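Local coordinates for protein soluble inorganic pyrophosphatase (Toxoplasma gondii, PDB 5WRT) that probably hydrolyses inorganic diphosphate to phosphate with the help of magnesium ions, as a family I soluble pyrophosphatase, at residues I33-N38 / P97-D102; M49-P54 / E129-G134; W91-F96 / D122-G127; V137-L142 / V157-E162. One frame throughout, in Å; residues are numbered along the deposited sequence.

Contact 1 (I33-N38 / P97-D102); sequences IPLFPN and PQTWED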
loop_
_atom_site.group_PDB
_atom_site.type_symbol
_atom_site.label_atom_id
_atom_site.label_comp_id
_atom_site.label_asym_id
_atom_site.label_seq_id
_atom_site.Cartn_x
_atom_site.Cartn_y
_atom_site.Cartn_z
ATOM N N ILE A 33 25.618 -8.707 -16.610
ATOM C CA ILE A 33 26.032 -8.025 -15.380
ATOM C C ILE A 33 26.340 -9.066 -14.314
ATOM O O ILE A 33 25.502 -9.938 -14.049
ATOM C CB ILE A 33 24.969 -7.028 -14.906
ATOM C CG1 ILE A 33 24.867 -5.870 -15.895
ATOM C CG2 ILE A 33 25.303 -6.505 -13.514
ATOM C CD1 ILE A 33 24.023 -4.730 -15.411
ATOM N N PRO A 34 27.516 -9.024 -13.690
ATOM C CA PRO A 34 27.820 -9.999 -12.640
ATOM C C PRO A 34 26.918 -9.800 -11.434
ATOM O O PRO A 34 26.601 -8.672 -11.051
ATOM C CB PRO A 34 29.288 -9.711 -12.302
ATOM C CG PRO A 34 29.490 -8.289 -12.698
ATOM C CD PRO A 34 28.625 -8.078 -13.909
ATOM N N LEU A 35 26.483 -10.918 -10.848
ATOM C CA LEU A 35 25.666 -10.841 -9.643
ATOM C C LEU A 35 26.459 -10.264 -8.476
ATOM O O LEU A 35 25.921 -9.489 -7.677
ATOM C CB LEU A 35 25.119 -12.224 -9.289
ATOM C CG LEU A 35 24.363 -12.315 -7.962
ATOM C CD1 LEU A 35 23.181 -11.358 -7.951
ATOM C CD2 LEU A 35 23.908 -13.740 -7.696
ATOM N N PHE A 36 27.739 -10.621 -8.368
ATOM C CA PHE A 36 28.614 -10.116 -7.314
ATOM C C PHE A 36 29.581 -9.095 -7.895
ATOM O O PHE A 36 30.552 -9.474 -8.569
ATOM C CB PHE A 36 29.382 -11.257 -6.641
ATOM C CG PHE A 36 28.503 -12.344 -6.093
ATOM C CD1 PHE A 36 27.820 -12.164 -4.902
ATOM C CD2 PHE A 36 28.371 -13.552 -6.760
ATOM C CE1 PHE A 36 27.016 -13.164 -4.390
ATOM C CE2 PHE A 36 27.567 -14.555 -6.252
ATOM C CZ PHE A 36 26.889 -14.359 -5.065
ATOM N N PRO A 37 29.366 -7.796 -7.673
ATOM C CA PRO A 37 30.250 -6.795 -8.292
ATOM C C PRO A 37 31.698 -6.885 -7.830
ATOM O O PRO A 37 32.595 -6.479 -8.577
ATOM C CB PRO A 37 29.604 -5.459 -7.893
ATOM C CG PRO A 37 28.747 -5.777 -6.709
ATOM C CD PRO A 37 28.273 -7.181 -6.903
ATOM N N ASN A 38 31.959 -7.405 -6.628
ATOM C CA ASN A 38 33.321 -7.635 -6.156
ATOM C C ASN A 38 33.536 -9.096 -5.771
ATOM O O ASN A 38 34.283 -9.395 -4.838
ATOM C CB ASN A 38 33.665 -6.730 -4.972
ATOM C CG ASN A 38 33.161 -5.312 -5.143
ATOM O OD1 ASN A 38 33.098 -4.789 -6.253
ATOM N ND2 ASN A 38 32.805 -4.678 -4.032
ATOM N N PRO A 97 20.653 -9.724 -11.264
ATOM C CA PRO A 97 21.118 -10.334 -12.514
ATOM C C PRO A 97 21.524 -11.783 -12.300
ATOM O O PRO A 97 21.889 -12.191 -11.194
ATOM C CB PRO A 97 22.323 -9.473 -12.913
ATOM C CG PRO A 97 22.237 -8.240 -12.077
ATOM C CD PRO A 97 21.532 -8.632 -10.820
ATOM N N GLN A 98 21.446 -12.562 -13.379
ATOM C CA GLN A 98 21.915 -13.948 -13.388
ATOM C C GLN A 98 21.234 -14.772 -12.300
ATOM O O GLN A 98 21.852 -15.619 -11.652
ATOM C CB GLN A 98 23.439 -14.010 -13.256
ATOM C CG GLN A 98 24.158 -13.226 -14.345
ATOM C CD GLN A 98 25.663 -13.202 -14.170
ATOM O OE1 GLN A 98 26.182 -13.506 -13.096
ATOM N NE2 GLN A 98 26.371 -12.835 -15.229
ATOM N N THR A 99 19.948 -14.508 -12.091
ATOM C CA THR A 99 19.119 -15.294 -11.194
ATOM C C THR A 99 17.856 -15.708 -11.930
ATOM O O THR A 99 17.381 -15.005 -12.827
ATOM C CB THR A 99 18.745 -14.519 -9.920
ATOM O OG1 THR A 99 18.035 -13.324 -10.275
ATOM C CG2 THR A 99 19.990 -14.157 -9.124
ATOM N N TRP A 100 17.315 -16.856 -11.539
ATOM C CA TRP A 100 16.094 -17.368 -12.147
ATOM C C TRP A 100 15.385 -18.218 -11.110
ATOM O O TRP A 100 15.965 -19.177 -10.595
ATOM C CB TRP A 100 16.392 -18.186 -13.404
ATOM C CG TRP A 100 15.156 -18.684 -14.098
ATOM C CD1 TRP A 100 14.067 -17.949 -14.464
ATOM C CD2 TRP A 100 14.887 -20.030 -14.509
ATOM N NE1 TRP A 100 13.137 -18.752 -15.077
ATOM C CE2 TRP A 100 13.615 -20.035 -15.117
ATOM C CE3 TRP A 100 15.597 -21.231 -14.421
ATOM C CZ2 TRP A 100 13.041 -21.193 -15.636
ATOM C CZ3 TRP A 100 15.027 -22.377 -14.941
ATOM C CH2 TRP A 100 13.760 -22.353 -15.536
ATOM N N GLU A 101 14.142 -17.863 -10.792
ATOM C CA GLU A 101 13.363 -18.641 -9.834
ATOM C C GLU A 101 12.727 -19.805 -10.587
ATOM O O GLU A 101 11.552 -19.794 -10.962
ATOM C CB GLU A 101 12.338 -17.773 -9.120
ATOM C CG GLU A 101 12.974 -16.840 -8.105
ATOM C CD GLU A 101 13.223 -17.525 -6.776
ATOM O OE1 GLU A 101 12.288 -17.605 -5.949
ATOM O OE2 GLU A 101 14.360 -17.998 -6.564
ATOM N N ASP A 102 13.551 -20.822 -10.817
ATOM C CA ASP A 102 13.193 -22.017 -11.557
ATOM C C ASP A 102 11.910 -22.625 -10.997
ATOM O O ASP A 102 11.890 -23.040 -9.828
ATOM C CB ASP A 102 14.332 -23.034 -11.465
ATOM C CG ASP A 102 14.195 -24.177 -12.458
ATOM O OD1 ASP A 102 15.212 -24.854 -12.727
ATOM O OD2 ASP A 102 13.082 -24.404 -12.974
#
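Leu35 and Gln98 make the polar link between the two loops: the backbone N of Leu35 donates a weak hydrogen bond to OE1 of Gln98 at 3.4 Å, with an N-H...O angle of 145°. The Gln98 side chain reaches that far because it is extended beyond CG (chi2 176°). Its other amide atom, NE2, comes to 3.2 Å from the carbonyl O of Ile33, but the angle is too poor for a bond, and NE2 instead donates to the carbonyl O of His31.

Apolar contacts centre on the Pro97 ring. Its CG meets CG2 of Ile33 at 3.8 Å, the two side chains crossing at a slant, while its CB lies 3.4 Å from the Ile33 carbonyl O. The two irregular loops meet beside the mixed, curled sheet of the pyrophosphatase fold, and Pro97 also packs on Val50 of strand 47-53. Leu35, with CG anti to its backbone N (chi1 174°), brings CD1 to 3.6 Å from the carbonyl O of Pro97. Its other methyl, CD2, touches CG2 of Thr99 at 4.2 Å, the leucine and threonine side chains crossing at about a right angle. The hydroxyl of Thr99 turns to the backbone of Phe96 and Leu121.

Contact 2 (M49-P54 / E129-G134); sequences MVVEIP and EVLPVG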
loop_
_atom_site.group_PDB
_atom_site.type_symbol
_atom_site.label_atom_id
_atom_site.label_comp_id
_atom_site.label_asym_id
_atom_site.label_seq_id
_atom_site.Cartn_x
_atom_site.Cartn_y
_atom_site.Cartn_z
ATOM N N MET A 49 22.065 -4.933 -8.105
ATOM C CA MET A 49 20.628 -4.829 -8.300
ATOM C C MET A 49 20.361 -4.016 -9.555
ATOM O O MET A 49 20.886 -2.908 -9.702
ATOM C CB MET A 49 19.953 -4.176 -7.091
ATOM C CG MET A 49 18.584 -3.580 -7.393
ATOM S SD MET A 49 17.887 -2.700 -5.980
ATOM C CE MET A 49 16.207 -2.422 -6.543
ATOM N N VAL A 50 19.559 -4.570 -10.456
ATOM C CA VAL A 50 19.092 -3.842 -11.628
ATOM C C VAL A 50 17.776 -3.180 -11.242
ATOM O O VAL A 50 16.777 -3.861 -10.992
ATOM C CB VAL A 50 18.924 -4.763 -12.843
ATOM C CG1 VAL A 50 18.290 -4.005 -14.003
ATOM C CG2 VAL A 50 20.268 -5.349 -13.254
ATOM N N VAL A 51 17.776 -1.853 -11.183
ATOM C CA VAL A 51 16.588 -1.108 -10.785
ATOM C C VAL A 51 15.631 -1.061 -11.967
ATOM O O VAL A 51 15.969 -0.531 -13.031
ATOM C CB VAL A 51 16.955 0.305 -10.312
ATOM C CG1 VAL A 51 15.704 1.074 -9.911
ATOM C CG2 VAL A 51 17.945 0.237 -9.159
ATOM N N GLU A 52 14.434 -1.615 -11.782
ATOM C CA GLU A 52 13.387 -1.564 -12.795
ATOM C C GLU A 52 12.340 -0.501 -12.489
ATOM O O GLU A 52 11.977 0.285 -13.369
ATOM C CB GLU A 52 12.713 -2.936 -12.933
ATOM C CG GLU A 52 13.622 -4.037 -13.462
ATOM C CD GLU A 52 12.979 -5.413 -13.397
ATOM O OE1 GLU A 52 12.161 -5.652 -12.483
ATOM O OE2 GLU A 52 13.292 -6.258 -14.263
ATOM N N ILE A 53 11.852 -0.457 -11.254
ATOM C CA ILE A 53 10.807 0.488 -10.870
ATOM C C ILE A 53 11.360 1.434 -9.811
ATOM O O ILE A 53 11.648 1.004 -8.684
ATOM C CB ILE A 53 9.551 -0.245 -10.373
ATOM C CG1 ILE A 53 8.918 -1.036 -11.520
ATOM C CG2 ILE A 53 8.557 0.740 -9.778
ATOM C CD1 ILE A 53 7.803 -1.953 -11.088
ATOM N N PRO A 54 11.523 2.715 -10.125
ATOM C CA PRO A 54 12.079 3.652 -9.145
ATOM C C PRO A 54 11.131 3.891 -7.985
ATOM O O PRO A 54 9.913 3.741 -8.100
ATOM C CB PRO A 54 12.281 4.939 -9.954
ATOM C CG PRO A 54 12.299 4.503 -11.371
ATOM C CD PRO A 54 11.359 3.342 -11.445
ATOM N N GLU A 129 17.280 7.529 -1.436
ATOM C CA GLU A 129 17.464 8.167 -2.732
ATOM C C GLU A 129 16.708 7.425 -3.830
ATOM O O GLU A 129 16.698 6.191 -3.877
ATOM C CB GLU A 129 18.957 8.242 -3.061
ATOM C CG GLU A 129 19.288 8.266 -4.544
ATOM C CD GLU A 129 20.652 8.875 -4.822
ATOM O OE1 GLU A 129 21.277 8.512 -5.842
ATOM O OE2 GLU A 129 21.108 9.704 -4.003
ATOM N N VAL A 130 16.071 8.190 -4.717
ATOM C CA VAL A 130 15.391 7.625 -5.879
ATOM C C VAL A 130 16.426 7.228 -6.923
ATOM O O VAL A 130 17.258 8.046 -7.333
ATOM C CB VAL A 130 14.378 8.624 -6.459
ATOM C CG1 VAL A 130 13.622 7.995 -7.619
ATOM C CG2 VAL A 130 13.415 9.086 -5.378
ATOM N N LEU A 131 16.369 5.964 -7.364
ATOM C CA LEU A 131 17.271 5.395 -8.351
ATOM C C LEU A 131 16.603 5.349 -9.722
ATOM O O LEU A 131 15.387 5.172 -9.820
ATOM C CB LEU A 131 17.692 3.982 -7.936
ATOM C CG LEU A 131 18.352 3.887 -6.561
ATOM C CD1 LEU A 131 18.643 2.440 -6.196
ATOM C CD2 LEU A 131 19.622 4.725 -6.527
ATOM N N PRO A 132 17.364 5.508 -10.800
ATOM C CA PRO A 132 16.753 5.593 -12.129
ATOM C C PRO A 132 16.425 4.222 -12.702
ATOM O O PRO A 132 16.966 3.193 -12.293
ATOM C CB PRO A 132 17.837 6.287 -12.957
ATOM C CG PRO A 132 19.104 5.803 -12.341
ATOM C CD PRO A 132 18.825 5.688 -10.859
ATOM N N VAL A 133 15.504 4.229 -13.672
ATOM C CA VAL A 133 15.217 3.018 -14.430
ATOM C C VAL A 133 16.484 2.563 -15.135
ATOM O O VAL A 133 17.135 3.341 -15.843
ATOM C CB VAL A 133 14.083 3.266 -15.438
ATOM C CG1 VAL A 133 13.834 2.019 -16.269
ATOM C CG2 VAL A 133 12.816 3.703 -14.733
ATOM N N GLY A 134 16.843 1.296 -14.945
ATOM C CA GLY A 134 18.058 0.769 -15.527
ATOM C C GLY A 134 19.315 1.000 -14.720
ATOM O O GLY A 134 20.396 0.594 -15.163
#
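Val51 points at the loop 129-134 and meets it with both methyls. CG2 packs on CD1 of Leu131 at 3.8 Å, the two side chains crossing at about a right angle, while CG1, anti to the backbone N (chi1 179°), lies 3.4 Å from the carbonyl O of Pro132 and also against CB of Leu131.

Pro54 forms the second point of contact and also turns toward the loop. CG of its ring meets CG2 of Val133 at 3.5 Å, the ring and the valine inclined to each other. CB of the same ring sits 3.1 Å from the carbonyl O of Leu131 and is also touched by CG1 of Val130, farther out toward the surface.

A single hydrogen bond joins the backbones: Gly134 N donates to Val51 O at 2.8 Å, with an N-H...O angle of 153°. The side chain of Glu52 points away from the loop, and its OE2 accepts a bond from the backbone N of Met63. Strand 47-53 ends in a classic beta bulge, with Glu52 and Ile53 together opposite Tyr93. Glu52 is a magnesium ligand in this protein, although it binds no ion in this model, where its side chain is about 4 Å from one at the nearest atoms. The loop thus pairs with the strand at Val51, beside the magnesium site of the pyrophosphatase.

Contact 3 (W91-F96 / D122-G127); sequences WNYGAF and DVVEIG. With MG (magnesium ion), chain D; MG (magnesium ion), chain C.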
loop_
_atom_site.group_PDB
_atom_site.type_symbol
_atom_site.label_atom_id
_atom_site.label_comp_id
_atom_site.label_asym_id
_atom_site.label_seq_id
_atom_site.Cartn_x
_atom_site.Cartn_y
_atom_site.Cartn_z
ATOM N N TRP A 91 9.430 2.233 -2.749
ATOM C CA TRP A 91 10.833 1.864 -2.645
ATOM C C TRP A 91 11.357 1.487 -4.021
ATOM O O TRP A 91 10.602 1.032 -4.885
ATOM C CB TRP A 91 11.034 0.702 -1.661
ATOM C CG TRP A 91 10.366 0.924 -0.337
ATOM C CD1 TRP A 91 10.912 1.510 0.769
ATOM C CD2 TRP A 91 9.018 0.584 0.014
ATOM N NE1 TRP A 91 9.990 1.550 1.787
ATOM C CE2 TRP A 91 8.820 0.987 1.350
ATOM C CE3 TRP A 91 7.962 -0.026 -0.670
ATOM C CZ2 TRP A 91 7.608 0.799 2.014
ATOM C CZ3 TRP A 91 6.761 -0.212 -0.008
ATOM C CH2 TRP A 91 6.594 0.199 1.320
ATOM N N ASN A 92 12.657 1.695 -4.223
ATOM C CA ASN A 92 13.299 1.226 -5.442
ATOM C C ASN A 92 13.165 -0.287 -5.546
ATOM O O ASN A 92 13.374 -1.015 -4.571
ATOM C CB ASN A 92 14.771 1.635 -5.465
ATOM C CG ASN A 92 14.957 3.133 -5.339
ATOM O OD1 ASN A 92 14.638 3.888 -6.257
ATOM N ND2 ASN A 92 15.469 3.572 -4.195
ATOM N N TYR A 93 12.808 -0.758 -6.737
ATOM C CA TYR A 93 12.439 -2.150 -6.930
ATOM C C TYR A 93 13.036 -2.657 -8.232
ATOM O O TYR A 93 13.072 -1.935 -9.231
ATOM C CB TYR A 93 10.914 -2.299 -6.940
ATOM C CG TYR A 93 10.402 -3.710 -7.108
ATOM C CD1 TYR A 93 10.429 -4.609 -6.051
ATOM C CD2 TYR A 93 9.857 -4.134 -8.315
ATOM C CE1 TYR A 93 9.951 -5.898 -6.195
ATOM C CE2 TYR A 93 9.374 -5.420 -8.468
ATOM C CZ TYR A 93 9.423 -6.298 -7.404
ATOM O OH TYR A 93 8.945 -7.580 -7.550
ATOM N N GLY A 94 13.495 -3.905 -8.215
ATOM C CA GLY A 94 14.112 -4.484 -9.389
ATOM C C GLY A 94 14.411 -5.960 -9.240
ATOM O O GLY A 94 13.623 -6.702 -8.647
ATOM N N ALA A 95 15.557 -6.398 -9.759
ATOM C CA ALA A 95 15.866 -7.817 -9.789
ATOM C C ALA A 95 17.372 -8.018 -9.739
ATOM O O ALA A 95 18.154 -7.117 -10.057
ATOM C CB ALA A 95 15.283 -8.492 -11.036
ATOM N N PHE A 96 17.766 -9.215 -9.328
ATOM C CA PHE A 96 19.164 -9.624 -9.306
ATOM C C PHE A 96 19.554 -10.185 -10.668
ATOM O O PHE A 96 18.841 -11.045 -11.200
ATOM C CB PHE A 96 19.404 -10.682 -8.237
ATOM C CG PHE A 96 19.242 -10.180 -6.830
ATOM C CD1 PHE A 96 20.151 -9.290 -6.286
ATOM C CD2 PHE A 96 18.178 -10.606 -6.049
ATOM C CE1 PHE A 96 20.004 -8.831 -4.987
ATOM C CE2 PHE A 96 18.024 -10.152 -4.751
ATOM C CZ PHE A 96 18.939 -9.263 -4.220
ATOM N N ASP A 122 13.374 -11.041 -7.292
ATOM C CA ASP A 122 13.007 -9.658 -7.017
ATOM C C ASP A 122 13.714 -9.141 -5.771
ATOM O O ASP A 122 13.962 -9.883 -4.817
ATOM C CB ASP A 122 11.493 -9.535 -6.831
ATOM C CG ASP A 122 10.712 -10.049 -8.023
ATOM O OD1 ASP A 122 11.093 -9.734 -9.170
ATOM O OD2 ASP A 122 9.718 -10.774 -7.812
ATOM N N VAL A 123 14.030 -7.846 -5.780
ATOM C CA VAL A 123 14.694 -7.196 -4.655
ATOM C C VAL A 123 14.084 -5.815 -4.442
ATOM O O VAL A 123 13.825 -5.079 -5.401
ATOM C CB VAL A 123 16.223 -7.098 -4.870
ATOM C CG1 VAL A 123 16.549 -6.436 -6.202
ATOM C CG2 VAL A 123 16.885 -6.354 -3.716
ATOM N N VAL A 124 13.840 -5.474 -3.178
ATOM C CA VAL A 124 13.378 -4.150 -2.779
ATOM C C VAL A 124 14.539 -3.441 -2.093
ATOM O O VAL A 124 15.107 -3.961 -1.125
ATOM C CB VAL A 124 12.155 -4.230 -1.850
ATOM C CG1 VAL A 124 11.574 -2.849 -1.619
ATOM C CG2 VAL A 124 11.103 -5.160 -2.432
ATOM N N GLU A 125 14.890 -2.259 -2.590
ATOM C CA GLU A 125 15.940 -1.442 -1.999
ATOM C C GLU A 125 15.289 -0.344 -1.169
ATOM O O GLU A 125 14.429 0.390 -1.668
ATOM C CB GLU A 125 16.841 -0.842 -3.079
ATOM C CG GLU A 125 18.199 -0.366 -2.583
ATOM C CD GLU A 125 18.142 1.001 -1.933
ATOM O OE1 GLU A 125 17.475 1.900 -2.489
ATOM O OE2 GLU A 125 18.769 1.181 -0.867
ATOM N N ILE A 126 15.698 -0.233 0.094
ATOM C CA ILE A 126 14.970 0.566 1.072
ATOM C C ILE A 126 15.628 1.921 1.317
ATOM O O ILE A 126 15.201 2.659 2.211
ATOM C CB ILE A 126 14.800 -0.207 2.388
ATOM C CG1 ILE A 126 16.154 -0.404 3.070
ATOM C CG2 ILE A 126 14.140 -1.553 2.130
ATOM C CD1 ILE A 126 16.056 -1.001 4.455
ATOM N N GLY A 127 16.646 2.271 0.537
ATOM C CA GLY A 127 17.329 3.535 0.719
ATOM C C GLY A 127 16.448 4.731 0.404
ATOM O O GLY A 127 15.375 4.628 -0.192
HETATM MG MG MG D . 10.522 -8.920 -11.056
HETATM MG MG MG C . 9.345 -12.716 -8.150
HETATM O O HOH W 1 13.732 3.031 -1.372
HETATM O O HOH W 2 10.929 -13.280 -6.520
HETATM O O HOH W 3 7.868 -12.081 -9.490
HETATM O O HOH W 4 11.104 -12.807 -9.500
HETATM O O HOH W 5 10.028 -8.012 -12.855
HETATM O O HOH W 6 9.250 -10.480 -11.279
#
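Asp122 bridges two magnesium ions beside Tyr93: OD1 binds one at 2.1 Å and OD2 the other at 2.0 Å. Waters complete part of each shell, and Asp117 and Asp154 also contribute to the metal site. The Tyr93 hydroxyl lies against the carboxylate, with OH 3.1 Å from CG of Asp122, at angles too poor for a hydrogen bond; Lys156 NZ instead bonds both Tyr93 OH and Asp122 OD2, tying the tyrosine to the metal ligand.

Farther along, Asn92 and Glu125 run side by side, and ND2 of Asn92 donates to OE1 of Glu125 at 3.1 Å, nearly along the C-O axis, with the amide and carboxylate planes 23° apart. ND2 also donates to the carbonyl O of Glu129. Glu125 gets there by bending at chi2 (-81°), and its OE2 accepts from the backbone N of Gly127 and of Arg161. Asn92 OD1 takes the backbone N of Leu131 and Lys55.

The backbones pair antiparallel, Gly94 and Val123 exchanging two bonds and Glu125 N donating to Asn92 O at 2.8 Å. Around them, CG1 of Val123 stands over the centre of the Phe96 ring in a CH-pi contact, 4.2 Å from the centroid. CG2 of Val124 meets the Tyr93 ring at its edge, 3.7 Å from CD1, and CG1 packs on Trp91 CB.

Strand 92-95 lies between strands 47-53 and 115-125, and the latter runs parallel to strand 152-161. Ile187 of helix 183-193 packs on Trp91 and Val124, while Trp193 of the second subunit meets the Trp91 ring edge-to-face.

Contact 4 (V137-L142 / V157-E162); sequences VPVKVL and VLAIRE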
loop_
_atom_site.group_PDB
_atom_site.type_symbol
_atom_site.label_atom_id
_atom_site.label_comp_id
_atom_site.label_asym_id
_atom_site.label_seq_id
_atom_site.Cartn_x
_atom_site.Cartn_y
_atom_site.Cartn_z
ATOM N N VAL A 137 23.087 -0.902 -8.998
ATOM C CA VAL A 137 23.689 -0.491 -7.732
ATOM C C VAL A 137 24.064 -1.716 -6.908
ATOM O O VAL A 137 23.299 -2.691 -6.851
ATOM C CB VAL A 137 22.752 0.440 -6.944
ATOM C CG1 VAL A 137 22.552 1.749 -7.692
ATOM C CG2 VAL A 137 21.413 -0.232 -6.689
ATOM N N PRO A 138 25.234 -1.721 -6.270
ATOM C CA PRO A 138 25.557 -2.804 -5.332
ATOM C C PRO A 138 24.772 -2.633 -4.041
ATOM O O PRO A 138 24.705 -1.538 -3.479
ATOM C CB PRO A 138 27.067 -2.646 -5.102
ATOM C CG PRO A 138 27.536 -1.647 -6.129
ATOM C CD PRO A 138 26.356 -0.787 -6.439
ATOM N N VAL A 139 24.180 -3.726 -3.569
ATOM C CA VAL A 139 23.336 -3.691 -2.385
ATOM C C VAL A 139 23.788 -4.770 -1.413
ATOM O O VAL A 139 24.343 -5.801 -1.804
ATOM C CB VAL A 139 21.839 -3.876 -2.734
ATOM C CG1 VAL A 139 21.377 -2.801 -3.704
ATOM C CG2 VAL A 139 21.589 -5.266 -3.306
ATOM N N LYS A 140 23.546 -4.518 -0.130
ATOM C CA LYS A 140 23.717 -5.518 0.913
ATOM C C LYS A 140 22.349 -6.074 1.275
ATOM O O LYS A 140 21.418 -5.313 1.565
ATOM C CB LYS A 140 24.402 -4.924 2.144
ATOM C CG LYS A 140 24.432 -5.855 3.344
ATOM C CD LYS A 140 25.327 -5.311 4.445
ATOM C CE LYS A 140 25.063 -3.836 4.700
ATOM N NZ LYS A 140 25.790 -3.344 5.904
ATOM N N VAL A 141 22.232 -7.394 1.251
ATOM C CA VAL A 141 20.957 -8.061 1.478
ATOM C C VAL A 141 20.660 -8.096 2.972
ATOM O O VAL A 141 21.521 -8.463 3.781
ATOM C CB VAL A 141 20.979 -9.470 0.868
ATOM C CG1 VAL A 141 19.955 -10.347 1.525
ATOM C CG2 VAL A 141 20.731 -9.389 -0.633
ATOM N N LEU A 142 19.432 -7.716 3.341
ATOM C CA LEU A 142 19.032 -7.621 4.738
ATOM C C LEU A 142 17.991 -8.648 5.159
ATOM O O LEU A 142 17.882 -8.934 6.355
ATOM C CB LEU A 142 18.477 -6.220 5.034
ATOM C CG LEU A 142 19.416 -5.042 4.780
ATOM C CD1 LEU A 142 18.641 -3.731 4.799
ATOM C CD2 LEU A 142 20.538 -5.025 5.802
ATOM N N VAL A 157 13.212 -9.913 -1.725
ATOM C CA VAL A 157 14.424 -9.708 -0.941
ATOM C C VAL A 157 14.540 -8.233 -0.591
ATOM O O VAL A 157 14.316 -7.358 -1.435
ATOM C CB VAL A 157 15.659 -10.199 -1.720
ATOM C CG1 VAL A 157 16.938 -9.928 -0.934
ATOM C CG2 VAL A 157 15.533 -11.678 -2.049
ATOM N N LEU A 158 14.893 -7.948 0.659
ATOM C CA LEU A 158 15.100 -6.582 1.115
ATOM C C LEU A 158 16.593 -6.298 1.183
ATOM O O LEU A 158 17.369 -7.121 1.678
ATOM C CB LEU A 158 14.455 -6.349 2.483
ATOM C CG LEU A 158 13.089 -6.998 2.720
ATOM C CD1 LEU A 158 12.680 -6.869 4.179
ATOM C CD2 LEU A 158 12.030 -6.394 1.808
ATOM N N ALA A 159 16.991 -5.127 0.690
ATOM C CA ALA A 159 18.405 -4.805 0.579
ATOM C C ALA A 159 18.603 -3.311 0.783
ATOM O O ALA A 159 17.655 -2.525 0.721
ATOM C CB ALA A 159 18.971 -5.245 -0.775
ATOM N N ILE A 160 19.853 -2.926 1.032
ATOM C CA ILE A 160 20.217 -1.528 1.220
ATOM C C ILE A 160 21.363 -1.189 0.275
ATOM O O ILE A 160 22.331 -1.948 0.157
ATOM C CB ILE A 160 20.594 -1.214 2.683
ATOM C CG1 ILE A 160 21.010 0.253 2.820
ATOM C CG2 ILE A 160 21.690 -2.144 3.187
ATOM C CD1 ILE A 160 19.858 1.225 2.687
ATOM N N ARG A 161 21.232 -0.055 -0.405
ATOM C CA ARG A 161 22.216 0.389 -1.382
ATOM C C ARG A 161 23.520 0.789 -0.699
ATOM O O ARG A 161 23.508 1.509 0.303
ATOM C CB ARG A 161 21.631 1.567 -2.161
ATOM C CG ARG A 161 22.511 2.182 -3.213
ATOM C CD ARG A 161 21.770 3.329 -3.891
ATOM N NE ARG A 161 21.574 4.462 -2.989
ATOM C CZ ARG A 161 22.477 5.415 -2.784
ATOM N NH1 ARG A 161 23.639 5.378 -3.420
ATOM N NH2 ARG A 161 22.217 6.407 -1.943
ATOM N N GLU A 162 24.646 0.315 -1.231
ATOM C CA GLU A 162 25.932 0.805 -0.758
ATOM C C GLU A 162 26.068 2.278 -1.117
ATOM O O GLU A 162 25.836 2.674 -2.264
ATOM C CB GLU A 162 27.089 -0.003 -1.346
ATOM C CG GLU A 162 28.461 0.596 -1.033
ATOM C CD GLU A 162 29.610 -0.168 -1.664
ATOM O OE1 GLU A 162 30.484 -0.654 -0.914
ATOM O OE2 GLU A 162 29.647 -0.275 -2.908
#
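Lys140 and Ile160 face each other as an antiparallel hydrogen-bonded pair, each backbone N donating to the other's carbonyl O at 2.9 Å (Lys140 N to Ile160 O, and Ile160 N to Lys140 O). Further bonds extend the pairing at both ends: Leu142 N to Leu158 O at 2.7 Å, and Glu162 N to Pro138 O at 2.9 Å. Between them the Val139-Arg161 and Val141-Ala159 pairs are non-hydrogen-bonded, and CA-H...O contacts run from Val139 to Ile160 O and from Ala159 to Lys140 O.

The two strands, 136-149 and 152-161, form a beta hairpin within the mixed, curled sheet of the pyrophosphatase fold; the short segments run at 141°, a marked twist.

Apolar packing divides between the faces. With the valines, CG2 of Val139 sits on CB of Ala159 at 3.6 Å, and CG2 of Val141 meets CG1 of Val157 at 3.8 Å, the two valines at about a right angle. With Lys140, CD1 of Leu142 touches CG2 of Ile160 at 3.8 Å, and that CG2 methyl also lies alongside CB of Lys140.

The polar end of Lys140 leads away from strand 157-161 into a buried site. The chain bends at chi3 (46°), and its NZ is held by the carbonyl O of Phe167 and of Leu170 and by OD1 of Asn171, with a cation-pi contact to the Phe167 ring. Separately, at the exposed end, OE2 of Glu162 comes to 4.1 Å from CG of Pro138.

Contacts 2, 3 and 4 share one mixed, curled sheet: strand 47-53 of contact 2 neighbours both strand 92-95 of contact 3 and strand 136-149 of contact 4, while strand 115-125 pairs in parallel with strand 152-161. Centres of contacts 2 and 3 lie about 8 Å apart, as do those of 3 and 4. Along the chain contact 3 is nested inside contact 2, contact 4 follows both, and contact 1 interleaves with 2 and 3. Contact 1 lies 13 to 16 Å from the other centres, touching contact 2 through Pro97 and Val50, contact 3 through Leu35 and Phe96, and contact 4 through Pro37 and Pro138. Contact 3 holds the magnesium ligand Asp122, and contact 2 holds Glu52 close by.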